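Long-range contacts in Lmo0135 protein (Listeria monocytogenes EGD-e, PDB 5ISU), which probably serves as the extracellular substrate-binding protein of an ABC transporter, possibly one for peptides: residues S19-G23 and E228-K232; D105-N109 and V162-E166; N309-F313 and D442-Q446; Y346-S350 and P375-L381. All blocks are in the same frame, centred on the assembly; numbering follows the deposited sequence.

Contact 1 (S19-G23 and E228-K232); sequences SLIIG and EINLK
A chi1 of -59° sets CG of Asn230 anti to its own carbonyl carbon and beside its backbone N, which turns the side-chain amide toward the strand 19-23. There OD1 of Asn230 accepts from Ile21 N at 2.9 Å, in the carbonyl plane and on a lone pair. The return bond runs from Asn230 N to Ile21 O, also 2.9 Å, so the short side chain supplies the acceptor for Ile21 N and the main chain the donor for Ile21 O. Ile21 O receives a second, weak bond from Leu231 N. Further along, Gly23 N donates to Leu231 O at 2.7 Å, and the same oxygen takes a CA-H contact from Ile22; these close a single bridge between Ile22 and Leu231, whose side chains lie alongside each other with CG2 of Ile22 4.1 Å from CG of Leu231. On the stem of the asparagine, CD1 of Leu20 rests 3.5 Å from CB of Asn230. The side of Gly23 CA where a CB would sit faces CD1 of Ile229 and CB of Lys232, and the missing side chain lets them pack close. The other edge of strand 19-24 pairs with strand 208-213, and ND2 of Asn230 bonds to Asp475. Asn230 thus uses both ends of its amide, and its carbonyl stands in for a main-chain acceptor where the segments, 59° apart in direction, share a single bridge and form no regular ladder.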
loop_
_atom_site.group_PDB
_atom_site.type_symbol
_atom_site.label_atom_id
_atom_site.label_comp_id
_atom_site.label_asym_id
_atom_site.label_seq_id
_atom_site.Cartn_x
_atom_site.Cartn_y
_atom_site.Cartn_z
ATOM N N SER A 19 -25.487 -12.702 -7.220
ATOM C CA SER A 19 -25.046 -11.509 -6.568
ATOM C C SER A 19 -23.914 -11.835 -5.610
ATOM O O SER A 19 -23.793 -12.959 -5.143
ATOM C CB SER A 19 -26.207 -10.916 -5.764
ATOM O OG SER A 19 -27.365 -10.717 -6.552
ATOM N N LEU A 20 -23.089 -10.832 -5.333
ATOM C CA LEU A 20 -22.002 -10.936 -4.362
ATOM C C LEU A 20 -22.072 -9.692 -3.501
ATOM O O LEU A 20 -22.161 -8.583 -4.023
ATOM C CB LEU A 20 -20.632 -10.993 -5.025
ATOM C CG LEU A 20 -19.421 -11.081 -4.076
ATOM C CD1 LEU A 20 -19.386 -12.413 -3.359
ATOM C CD2 LEU A 20 -18.127 -10.892 -4.842
ATOM N N ILE A 21 -22.041 -9.892 -2.188
ATOM C CA ILE A 21 -22.084 -8.816 -1.211
ATOM C C ILE A 21 -20.722 -8.792 -0.547
ATOM O O ILE A 21 -20.295 -9.806 0.005
ATOM C CB ILE A 21 -23.127 -9.100 -0.122
ATOM C CG1 ILE A 21 -24.489 -9.389 -0.742
ATOM C CG2 ILE A 21 -23.231 -7.918 0.822
ATOM C CD1 ILE A 21 -25.129 -8.175 -1.358
ATOM N N ILE A 22 -20.043 -7.648 -0.604
ATOM C CA ILE A 22 -18.707 -7.507 -0.021
ATOM C C ILE A 22 -18.737 -6.533 1.144
ATOM O O ILE A 22 -19.246 -5.423 1.025
ATOM C CB ILE A 22 -17.710 -6.998 -1.065
ATOM C CG1 ILE A 22 -17.833 -7.804 -2.359
ATOM C CG2 ILE A 22 -16.283 -7.016 -0.500
ATOM C CD1 ILE A 22 -16.848 -7.383 -3.428
ATOM N N GLY A 23 -18.175 -6.946 2.268
ATOM C CA GLY A 23 -18.189 -6.111 3.475
ATOM C C GLY A 23 -16.992 -5.186 3.513
ATOM O O GLY A 23 -15.869 -5.632 3.299
ATOM N N GLU A 228 -25.600 -12.719 4.863
ATOM C CA GLU A 228 -25.963 -11.325 4.530
ATOM C C GLU A 228 -24.757 -10.582 3.920
ATOM O O GLU A 228 -24.917 -9.517 3.322
ATOM C CB GLU A 228 -26.505 -10.621 5.769
ATOM C CG GLU A 228 -27.807 -11.272 6.259
ATOM C CD GLU A 228 -28.210 -10.904 7.677
ATOM O OE1 GLU A 228 -27.450 -10.183 8.346
ATOM O OE2 GLU A 228 -29.288 -11.369 8.133
ATOM N N ILE A 229 -23.561 -11.138 4.140
ATOM C CA ILE A 229 -22.314 -10.689 3.537
ATOM C C ILE A 229 -21.676 -11.981 3.031
ATOM O O ILE A 229 -21.755 -13.022 3.701
ATOM C CB ILE A 229 -21.373 -9.979 4.530
ATOM C CG1 ILE A 229 -21.991 -8.649 4.970
ATOM C CG2 ILE A 229 -20.020 -9.693 3.887
ATOM C CD1 ILE A 229 -21.154 -7.885 5.968
ATOM N N ASN A 230 -21.062 -11.911 1.852
ATOM C CA ASN A 230 -20.428 -13.074 1.218
ATOM C C ASN A 230 -18.897 -13.055 1.233
ATOM O O ASN A 230 -18.276 -14.105 1.082
ATOM C CB ASN A 230 -20.849 -13.128 -0.245
ATOM C CG ASN A 230 -22.344 -13.242 -0.426
ATOM O OD1 ASN A 230 -22.967 -12.362 -1.022
ATOM N ND2 ASN A 230 -22.934 -14.302 0.116
ATOM N N LEU A 231 -18.309 -11.869 1.402
ATOM C CA LEU A 231 -16.865 -11.681 1.327
ATOM C C LEU A 231 -16.416 -10.468 2.126
ATOM O O LEU A 231 -17.048 -9.430 2.083
ATOM C CB LEU A 231 -16.441 -11.464 -0.155
ATOM C CG LEU A 231 -15.007 -10.919 -0.414
ATOM C CD1 LEU A 231 -13.944 -11.864 0.124
ATOM C CD2 LEU A 231 -14.768 -10.640 -1.896
ATOM N N LYS A 232 -15.335 -10.620 2.872
ATOM C CA LYS A 232 -14.785 -9.516 3.651
ATOM C C LYS A 232 -13.419 -9.874 4.197
ATOM O O LYS A 232 -13.025 -11.046 4.235
ATOM C CB LYS A 232 -15.685 -9.194 4.861
ATOM C CG LYS A 232 -15.736 -10.330 5.886
ATOM C CD LYS A 232 -16.814 -10.161 6.942
ATOM C CE LYS A 232 -16.581 -8.959 7.830
ATOM N NZ LYS A 232 -15.330 -9.048 8.632
#

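Contact 2 (D105-N109 and V162-E166); sequences DTKQN and VENIE
Gln108 and Asn164 bring the two backbones nearest, their CA atoms 6.0 Å apart, where a 3-10 turn at residues 106-108 faces a segment without regular secondary structure. Gln108 spans the gap with its amide. Its chain bends at chi2 (-64°), which swings the terminal group against the backbone of residues 162-165, and there both ends of the amide find peptide partners. OE1 of Gln108 accepts from Ile165 N at 2.9 Å in a nearly straight bond of 175°, the donor tilted 20° from the carbonyl plane; NE2 gives a weak bond to Val162 O at 3.4 Å and lies 3.0 Å from Glu163 O. Glutamine fits this place because it carries a donor and an acceptor together, matching the alternation of N-H and C=O in an irregular chain. Ile165 packs its CG1 and CD1 on the amide, CG1 3.7 Å from CD of Gln108, and the two side chains cross at about a right angle. At the surface, Lys107 reaches across with a long chain, and its NZ makes a salt bridge of 3.0 Å to OE1 of Glu163, meeting that oxygen on its anti side and somewhat out of the carboxylate plane. Tyr35 joins the contact from a third loop, with its OH bonded to Gln108 O and its side chain against Ile165. The contact therefore ties the loop that follows helix 93-104 to the one between helix 156-159 and strand 180-186.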
loop_
_atom_site.group_PDB
_atom_site.type_symbol
_atom_site.label_atom_id
_atom_site.label_comp_id
_atom_site.label_asym_id
_atom_site.label_seq_id
_atom_site.Cartn_x
_atom_site.Cartn_y
_atom_site.Cartn_z
ATOM N N ASP A 105 -1.814 19.010 -14.488
ATOM C CA ASP A 105 -2.439 20.307 -14.269
ATOM C C ASP A 105 -2.485 20.590 -12.761
ATOM O O ASP A 105 -3.259 19.974 -12.024
ATOM C CB ASP A 105 -3.839 20.288 -14.890
ATOM C CG ASP A 105 -4.454 21.653 -15.015
ATOM O OD1 ASP A 105 -3.769 22.653 -14.732
ATOM O OD2 ASP A 105 -5.633 21.718 -15.427
ATOM N N THR A 106 -1.632 21.520 -12.321
ATOM C CA THR A 106 -1.497 21.883 -10.907
ATOM C C THR A 106 -2.798 22.316 -10.230
ATOM O O THR A 106 -2.991 22.019 -9.046
ATOM C CB THR A 106 -0.418 22.980 -10.694
ATOM O OG1 THR A 106 -0.611 24.022 -11.649
ATOM C CG2 THR A 106 0.995 22.413 -10.863
ATOM N N LYS A 107 -3.691 22.996 -10.961
ATOM C CA LYS A 107 -4.966 23.435 -10.365
ATOM C C LYS A 107 -5.870 22.261 -9.903
ATOM O O LYS A 107 -6.749 22.460 -9.058
ATOM C CB LYS A 107 -5.755 24.355 -11.317
ATOM C CG LYS A 107 -6.248 23.708 -12.610
ATOM C CD LYS A 107 -7.036 24.673 -13.505
ATOM C CE LYS A 107 -8.398 25.036 -12.917
ATOM N NZ LYS A 107 -9.257 25.859 -13.828
ATOM N N GLN A 108 -5.650 21.053 -10.434
ATOM C CA GLN A 108 -6.471 19.892 -10.053
ATOM C C GLN A 108 -6.036 19.248 -8.716
ATOM O O GLN A 108 -6.773 18.404 -8.177
ATOM C CB GLN A 108 -6.481 18.832 -11.177
ATOM C CG GLN A 108 -7.052 19.298 -12.521
ATOM C CD GLN A 108 -8.535 19.683 -12.484
ATOM O OE1 GLN A 108 -9.256 19.395 -11.517
ATOM N NE2 GLN A 108 -8.996 20.337 -13.551
ATOM N N ASN A 109 -4.860 19.639 -8.194
ATOM C CA ASN A 109 -4.329 19.096 -6.928
ATOM C C ASN A 109 -4.320 17.567 -6.880
ATOM O O ASN A 109 -4.812 16.979 -5.904
ATOM C CB ASN A 109 -5.134 19.603 -5.718
ATOM C CG ASN A 109 -4.969 21.087 -5.463
ATOM O OD1 ASN A 109 -3.881 21.664 -5.632
ATOM N ND2 ASN A 109 -6.050 21.711 -4.989
ATOM N N VAL A 162 -13.848 20.342 -17.191
ATOM C CA VAL A 162 -14.259 20.419 -15.787
ATOM C C VAL A 162 -13.119 21.098 -15.035
ATOM O O VAL A 162 -11.980 20.621 -15.075
ATOM C CB VAL A 162 -14.546 19.034 -15.185
ATOM C CG1 VAL A 162 -14.766 19.137 -13.678
ATOM C CG2 VAL A 162 -15.754 18.393 -15.868
ATOM N N GLU A 163 -13.423 22.198 -14.349
ATOM C CA GLU A 163 -12.396 22.959 -13.636
ATOM C C GLU A 163 -11.871 22.292 -12.377
ATOM O O GLU A 163 -10.677 22.381 -12.099
ATOM C CB GLU A 163 -12.882 24.358 -13.278
ATOM C CG GLU A 163 -13.245 25.230 -14.466
ATOM C CD GLU A 163 -13.081 26.705 -14.147
ATOM O OE1 GLU A 163 -12.007 27.043 -13.600
ATOM O OE2 GLU A 163 -13.980 27.529 -14.465
ATOM N N ASN A 164 -12.759 21.681 -11.590
ATOM C CA ASN A 164 -12.351 20.969 -10.369
ATOM C C ASN A 164 -12.875 19.533 -10.437
ATOM O O ASN A 164 -14.032 19.250 -10.111
ATOM C CB ASN A 164 -12.826 21.687 -9.099
ATOM C CG ASN A 164 -12.254 21.065 -7.825
ATOM O OD1 ASN A 164 -11.985 19.859 -7.767
ATOM N ND2 ASN A 164 -12.072 21.888 -6.797
ATOM N N ILE A 165 -11.990 18.629 -10.836
ATOM C CA ILE A 165 -12.346 17.240 -11.024
ATOM C C ILE A 165 -12.670 16.539 -9.714
ATOM O O ILE A 165 -13.642 15.786 -9.659
ATOM C CB ILE A 165 -11.253 16.470 -11.799
ATOM C CG1 ILE A 165 -11.061 17.099 -13.185
ATOM C CG2 ILE A 165 -11.639 15.004 -11.959
ATOM C CD1 ILE A 165 -9.916 16.523 -13.988
ATOM N N GLU A 166 -11.897 16.804 -8.665
ATOM C CA GLU A 166 -12.112 16.141 -7.377
ATOM C C GLU A 166 -13.510 16.413 -6.763
ATOM O O GLU A 166 -14.074 15.535 -6.118
ATOM C CB GLU A 166 -10.992 16.502 -6.379
ATOM C CG GLU A 166 -11.005 15.690 -5.075
ATOM C CD GLU A 166 -9.882 16.062 -4.099
ATOM O OE1 GLU A 166 -9.518 17.259 -4.017
ATOM O OE2 GLU A 166 -9.386 15.157 -3.374
#

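Contact 3 (N309-F313 and D442-Q446); sequences NTKYF and DKERQ
Tyr312 lays its ring against the first turn of helix 442-458 and donates a hydrogen bond from its hydroxyl to Asp442, the OH to OD1 distance being 2.6 Å. That oxygen is met on its anti side, 28° out of the carboxylate plane, while it lies at the edge of the ring, near the ring plane. The same hydroxyl accepts a weak bond from Lys311 NZ at 3.4 Å, so it is donor to one segment and acceptor within its own. Lys311 NZ remains 4.4 Å from OD1 of Asp442, beyond a salt bridge, though its charge probably still helps to balance the carboxylate.

Arg445 passes the ring at about a right angle, its CD 3.9 Å from CE2 of Tyr312, and the guanidinium is committed elsewhere: NH1 to Asp405 in a salt bridge, NE to Gly436 O and NH2 to Tyr449. Asp405 probably also eases the closeness of Lys311 NZ and Arg445 NH1, 4.2 Å apart. One face of the ring receives a CH-pi contact from CA of Gln446, 4.0 Å from the ring centroid, and CB of Lys311 lies over the opposite face. Tyrosine suits this place because it joins a broad apolar face to a polar tip.

Several backbone atoms are also paired. Phe313 N bonds to Thr310 O at 3.1 Å, Gln446 N to Asp442 O at 2.8 Å, and Tyr312 O accepts from Gln453. The Thr310-Phe313 bond closes a type II beta turn, with Tyr312 at its third position in a positive-phi conformation (phi 76°), and the whole is a beta turn docked by its aromatic residue on the N-terminal turn of a helix.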
loop_
_atom_site.group_PDB
_atom_site.type_symbol
_atom_site.label_atom_id
_atom_site.label_comp_id
_atom_site.label_asym_id
_atom_site.label_seq_id
_atom_site.Cartn_x
_atom_site.Cartn_y
_atom_site.Cartn_z
ATOM N N ASN A 309 7.979 -7.595 -2.395
ATOM C CA ASN A 309 7.492 -7.246 -3.732
ATOM C C ASN A 309 8.318 -6.160 -4.415
ATOM O O ASN A 309 8.210 -5.977 -5.629
ATOM C CB ASN A 309 6.053 -6.695 -3.644
ATOM C CG ASN A 309 5.958 -5.460 -2.734
ATOM O OD1 ASN A 309 6.198 -5.552 -1.520
ATOM N ND2 ASN A 309 5.590 -4.307 -3.313
ATOM N N THR A 310 9.105 -5.412 -3.644
ATOM C CA THR A 310 9.832 -4.269 -4.201
ATOM C C THR A 310 11.116 -4.673 -4.879
ATOM O O THR A 310 11.930 -5.352 -4.270
ATOM C CB THR A 310 10.182 -3.262 -3.095
ATOM O OG1 THR A 310 8.989 -2.876 -2.395
ATOM C CG2 THR A 310 10.856 -2.028 -3.679
ATOM N N LYS A 311 11.336 -4.213 -6.112
ATOM C CA LYS A 311 12.585 -4.532 -6.817
ATOM C C LYS A 311 13.823 -4.268 -5.989
ATOM O O LYS A 311 13.914 -3.261 -5.289
ATOM C CB LYS A 311 12.754 -3.804 -8.148
ATOM C CG LYS A 311 12.067 -4.475 -9.307
ATOM C CD LYS A 311 12.695 -4.088 -10.629
ATOM C CE LYS A 311 12.680 -2.593 -10.888
ATOM N NZ LYS A 311 13.257 -2.334 -12.239
ATOM N N TYR A 312 14.767 -5.202 -6.104
ATOM C CA TYR A 312 16.060 -5.162 -5.432
ATOM C C TYR A 312 15.985 -5.514 -3.944
ATOM O O TYR A 312 16.965 -5.366 -3.203
ATOM C CB TYR A 312 16.783 -3.833 -5.711
ATOM C CG TYR A 312 16.724 -3.466 -7.191
ATOM C CD1 TYR A 312 17.190 -4.343 -8.166
ATOM C CD2 TYR A 312 16.195 -2.253 -7.609
ATOM C CE1 TYR A 312 17.135 -4.021 -9.513
ATOM C CE2 TYR A 312 16.137 -1.911 -8.958
ATOM C CZ TYR A 312 16.597 -2.798 -9.907
ATOM O OH TYR A 312 16.529 -2.461 -11.235
ATOM N N PHE A 313 14.842 -6.024 -3.506
ATOM C CA PHE A 313 14.733 -6.479 -2.141
ATOM C C PHE A 313 15.815 -7.534 -1.898
ATOM O O PHE A 313 16.087 -8.336 -2.784
ATOM C CB PHE A 313 13.383 -7.146 -1.892
ATOM C CG PHE A 313 13.317 -7.905 -0.592
ATOM C CD1 PHE A 313 12.924 -7.279 0.565
ATOM C CD2 PHE A 313 13.658 -9.261 -0.537
ATOM C CE1 PHE A 313 12.869 -7.976 1.777
ATOM C CE2 PHE A 313 13.597 -9.969 0.671
ATOM C CZ PHE A 313 13.218 -9.318 1.830
ATOM N N ASP A 442 20.263 -2.110 -14.934
ATOM C CA ASP A 442 19.647 -2.930 -13.897
ATOM C C ASP A 442 20.609 -3.311 -12.771
ATOM O O ASP A 442 20.299 -3.086 -11.597
ATOM C CB ASP A 442 19.033 -4.200 -14.512
ATOM C CG ASP A 442 18.061 -4.914 -13.558
ATOM O OD1 ASP A 442 17.167 -4.250 -12.974
ATOM O OD2 ASP A 442 18.152 -6.152 -13.428
ATOM N N LYS A 443 21.760 -3.888 -13.133
ATOM C CA LYS A 443 22.755 -4.317 -12.136
ATOM C C LYS A 443 23.363 -3.152 -11.337
ATOM O O LYS A 443 23.542 -3.278 -10.123
ATOM C CB LYS A 443 23.841 -5.225 -12.742
ATOM C CG LYS A 443 24.515 -4.711 -14.005
ATOM C CD LYS A 443 25.502 -5.738 -14.559
ATOM C CE LYS A 443 25.779 -5.511 -16.043
ATOM N NZ LYS A 443 26.269 -4.142 -16.359
ATOM N N GLU A 444 23.650 -2.025 -11.989
ATOM C CA GLU A 444 24.165 -0.846 -11.262
ATOM C C GLU A 444 23.094 -0.268 -10.318
ATOM O O GLU A 444 23.403 0.278 -9.260
ATOM C CB GLU A 444 24.622 0.252 -12.217
ATOM C CG GLU A 444 25.856 -0.088 -13.047
ATOM C CD GLU A 444 26.290 1.065 -13.958
ATOM O OE1 GLU A 444 25.547 2.078 -14.054
ATOM O OE2 GLU A 444 27.375 0.961 -14.583
ATOM N N ARG A 445 21.831 -0.407 -10.706
ATOM C CA ARG A 445 20.744 0.105 -9.913
ATOM C C ARG A 445 20.524 -0.867 -8.729
ATOM O O ARG A 445 20.219 -0.438 -7.614
ATOM C CB ARG A 445 19.491 0.293 -10.785
ATOM C CG ARG A 445 18.513 1.275 -10.183
ATOM C CD ARG A 445 17.147 1.349 -10.850
ATOM N NE ARG A 445 16.355 2.312 -10.075
ATOM C CZ ARG A 445 15.032 2.308 -9.928
ATOM N NH1 ARG A 445 14.273 1.363 -10.486
ATOM N NH2 ARG A 445 14.473 3.247 -9.165
ATOM N N GLN A 446 20.725 -2.167 -8.967
ATOM C CA GLN A 446 20.606 -3.159 -7.899
ATOM C C GLN A 446 21.630 -2.866 -6.792
ATOM O O GLN A 446 21.270 -2.841 -5.617
ATOM C CB GLN A 446 20.785 -4.601 -8.419
ATOM C CG GLN A 446 20.548 -5.678 -7.350
ATOM C CD GLN A 446 20.751 -7.108 -7.855
ATOM O OE1 GLN A 446 21.255 -7.971 -7.126
ATOM N NE2 GLN A 446 20.393 -7.358 -9.107
#

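Contact 4 (Y346-S350 and P375-L381); sequences YLNNS and PTDPNAL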
loop_
_atom_site.group_PDB
_atom_site.type_symbol
_atom_site.label_atom_id
_atom_site.label_comp_id
_atom_site.label_asym_id
_atom_site.label_seq_id
_atom_site.Cartn_x
_atom_site.Cartn_y
_atom_site.Cartn_z
ATOM N N TYR A 346 1.868 4.666 20.149
ATOM C CA TYR A 346 1.192 3.786 19.211
ATOM C C TYR A 346 -0.316 4.065 19.225
ATOM O O TYR A 346 -0.794 4.910 19.994
ATOM C CB TYR A 346 1.516 2.325 19.564
ATOM C CG TYR A 346 1.100 1.905 20.954
ATOM C CD1 TYR A 346 1.903 2.183 22.061
ATOM C CD2 TYR A 346 -0.083 1.205 21.161
ATOM C CE1 TYR A 346 1.521 1.805 23.338
ATOM C CE2 TYR A 346 -0.479 0.819 22.430
ATOM C CZ TYR A 346 0.322 1.118 23.517
ATOM O OH TYR A 346 -0.079 0.735 24.767
ATOM N N LEU A 347 -1.051 3.379 18.353
ATOM C CA LEU A 347 -2.508 3.536 18.254
ATOM C C LEU A 347 -3.227 2.895 19.454
ATOM O O LEU A 347 -2.940 1.756 19.815
ATOM C CB LEU A 347 -2.999 2.905 16.946
ATOM C CG LEU A 347 -2.488 3.551 15.653
ATOM C CD1 LEU A 347 -2.679 2.638 14.448
ATOM C CD2 LEU A 347 -3.158 4.899 15.417
ATOM N N ASN A 348 -4.178 3.616 20.049
ATOM C CA ASN A 348 -4.924 3.098 21.216
ATOM C C ASN A 348 -6.070 2.130 20.874
ATOM O O ASN A 348 -6.760 1.656 21.770
ATOM C CB ASN A 348 -5.473 4.253 22.080
ATOM C CG ASN A 348 -6.555 5.074 21.378
ATOM O OD1 ASN A 348 -6.885 4.852 20.210
ATOM N ND2 ASN A 348 -7.101 6.043 22.097
ATOM N N ASN A 349 -6.267 1.850 19.586
ATOM C CA ASN A 349 -7.332 0.963 19.122
ATOM C C ASN A 349 -6.796 -0.230 18.315
ATOM O O ASN A 349 -7.489 -0.746 17.440
ATOM C CB ASN A 349 -8.294 1.773 18.252
ATOM C CG ASN A 349 -7.643 2.285 16.978
ATOM O OD1 ASN A 349 -6.422 2.177 16.790
ATOM N ND2 ASN A 349 -8.453 2.835 16.090
ATOM N N SER A 350 -5.563 -0.645 18.586
ATOM C CA SER A 350 -4.944 -1.762 17.865
ATOM C C SER A 350 -4.338 -2.727 18.852
ATOM O O SER A 350 -3.328 -2.424 19.484
ATOM C CB SER A 350 -3.861 -1.251 16.914
ATOM O OG SER A 350 -3.189 -2.328 16.279
ATOM N N PRO A 375 -0.190 4.860 24.704
ATOM C CA PRO A 375 -1.174 4.628 23.650
ATOM C C PRO A 375 -1.903 5.932 23.359
ATOM O O PRO A 375 -2.193 6.684 24.305
ATOM C CB PRO A 375 -2.135 3.615 24.284
ATOM C CG PRO A 375 -2.043 3.854 25.750
ATOM C CD PRO A 375 -0.660 4.380 26.022
ATOM N N THR A 376 -2.198 6.214 22.090
ATOM C CA THR A 376 -2.882 7.470 21.740
ATOM C C THR A 376 -3.975 7.346 20.675
ATOM O O THR A 376 -4.051 6.367 19.930
ATOM C CB THR A 376 -1.886 8.540 21.242
ATOM O OG1 THR A 376 -1.315 8.114 20.006
ATOM C CG2 THR A 376 -0.781 8.793 22.254
ATOM N N ASP A 377 -4.808 8.389 20.638
ATOM C CA ASP A 377 -5.921 8.561 19.700
ATOM C C ASP A 377 -5.315 8.747 18.305
ATOM O O ASP A 377 -4.301 9.434 18.184
ATOM C CB ASP A 377 -6.730 9.808 20.145
ATOM C CG ASP A 377 -7.947 10.101 19.271
ATOM O OD1 ASP A 377 -7.792 10.423 18.070
ATOM O OD2 ASP A 377 -9.068 10.114 19.827
ATOM N N PRO A 378 -5.924 8.146 17.253
ATOM C CA PRO A 378 -5.376 8.242 15.879
ATOM C C PRO A 378 -5.074 9.658 15.381
ATOM O O PRO A 378 -3.961 9.910 14.922
ATOM C CB PRO A 378 -6.458 7.586 15.017
ATOM C CG PRO A 378 -7.139 6.643 15.938
ATOM C CD PRO A 378 -7.139 7.309 17.288
ATOM N N ASN A 379 -6.043 10.566 15.479
ATOM C CA ASN A 379 -5.840 11.948 15.026
ATOM C C ASN A 379 -4.646 12.550 15.739
ATOM O O ASN A 379 -3.746 13.099 15.103
ATOM C CB ASN A 379 -7.065 12.824 15.318
ATOM C CG ASN A 379 -8.337 12.309 14.668
ATOM O OD1 ASN A 379 -8.365 11.216 14.092
ATOM N ND2 ASN A 379 -9.411 13.089 14.784
ATOM N N ALA A 380 -4.650 12.436 17.067
ATOM C CA ALA A 380 -3.574 12.967 17.900
ATOM C C ALA A 380 -2.227 12.374 17.509
ATOM O O ALA A 380 -1.222 13.076 17.503
ATOM C CB ALA A 380 -3.860 12.704 19.372
ATOM N N LEU A 381 -2.220 11.085 17.156
ATOM C CA LEU A 381 -0.980 10.402 16.769
ATOM C C LEU A 381 -0.408 10.985 15.469
ATOM O O LEU A 381 0.802 11.128 15.339
ATOM C CB LEU A 381 -1.200 8.892 16.645
ATOM C CG LEU A 381 0.038 8.022 16.377
ATOM C CD1 LEU A 381 1.078 8.162 17.484
ATOM C CD2 LEU A 381 -0.368 6.567 16.212
#
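From CB, the side chain of Tyr346 leaves with CG placed between the backbone N and the carbonyl carbon (chi1 60°), which carries the ring over Pro375. CE1 comes to Pro375 N and CA; CE2 and CZ lie against CB, CZ at 3.6 Å, and OH rests near CB and CG of the same proline. Across the ring face, Pro375 CA makes a CH-pi contact, 3.9 Å from the centroid and 14° off the normal. Flat ring and rigid pyrrolidine suit each other here, lying side by side, and the hydroxyl beyond them makes a weak bond to Glu354. In the backbone, Tyr346 O takes two donors: Thr376 N at 2.8 Å, and Thr376 OG1 at 3.2 Å from above the carbonyl plane. Threonine thus grips one oxygen with both main chain and side chain. Asn348 N answers with a bond to Thr376 O, 2.8 Å long. Elsewhere in the contact, CD2 of Leu347 meets CD2 of Leu381 at 3.3 Å, a tight pair, and also reaches Pro378 CA. Asp377 sits at the N-cap of helix 378-385, its OD1 accepting weakly from Asn379 N, and Pro378 follows in the first turn, where its missing N-H costs nothing. The contact joins the ends of the parallel strands 341-347 and 370-376, linked in a beta-alpha-beta crossover by helix 351-365, to the start of the next helix.

How the contacts relate
The four contacts are spread through the molecule without touching one another: their centres lie 30 to 39 Å apart, and the closest pair, contacts 1 and 4, still leaves about 14 Å between nearest atoms. Those two are nevertheless connected, since both reach the same mixed sheet, through strand 231-233 in one and the parallel pair 341-347 and 370-376 in the other. Contact 2 falls within the sequence spanned by contact 1, as contact 4 does within that of contact 3. Contact 3 stands across the chain's centre from both contact 1 and contact 4, about 21 and 20 Å away at nearest atoms.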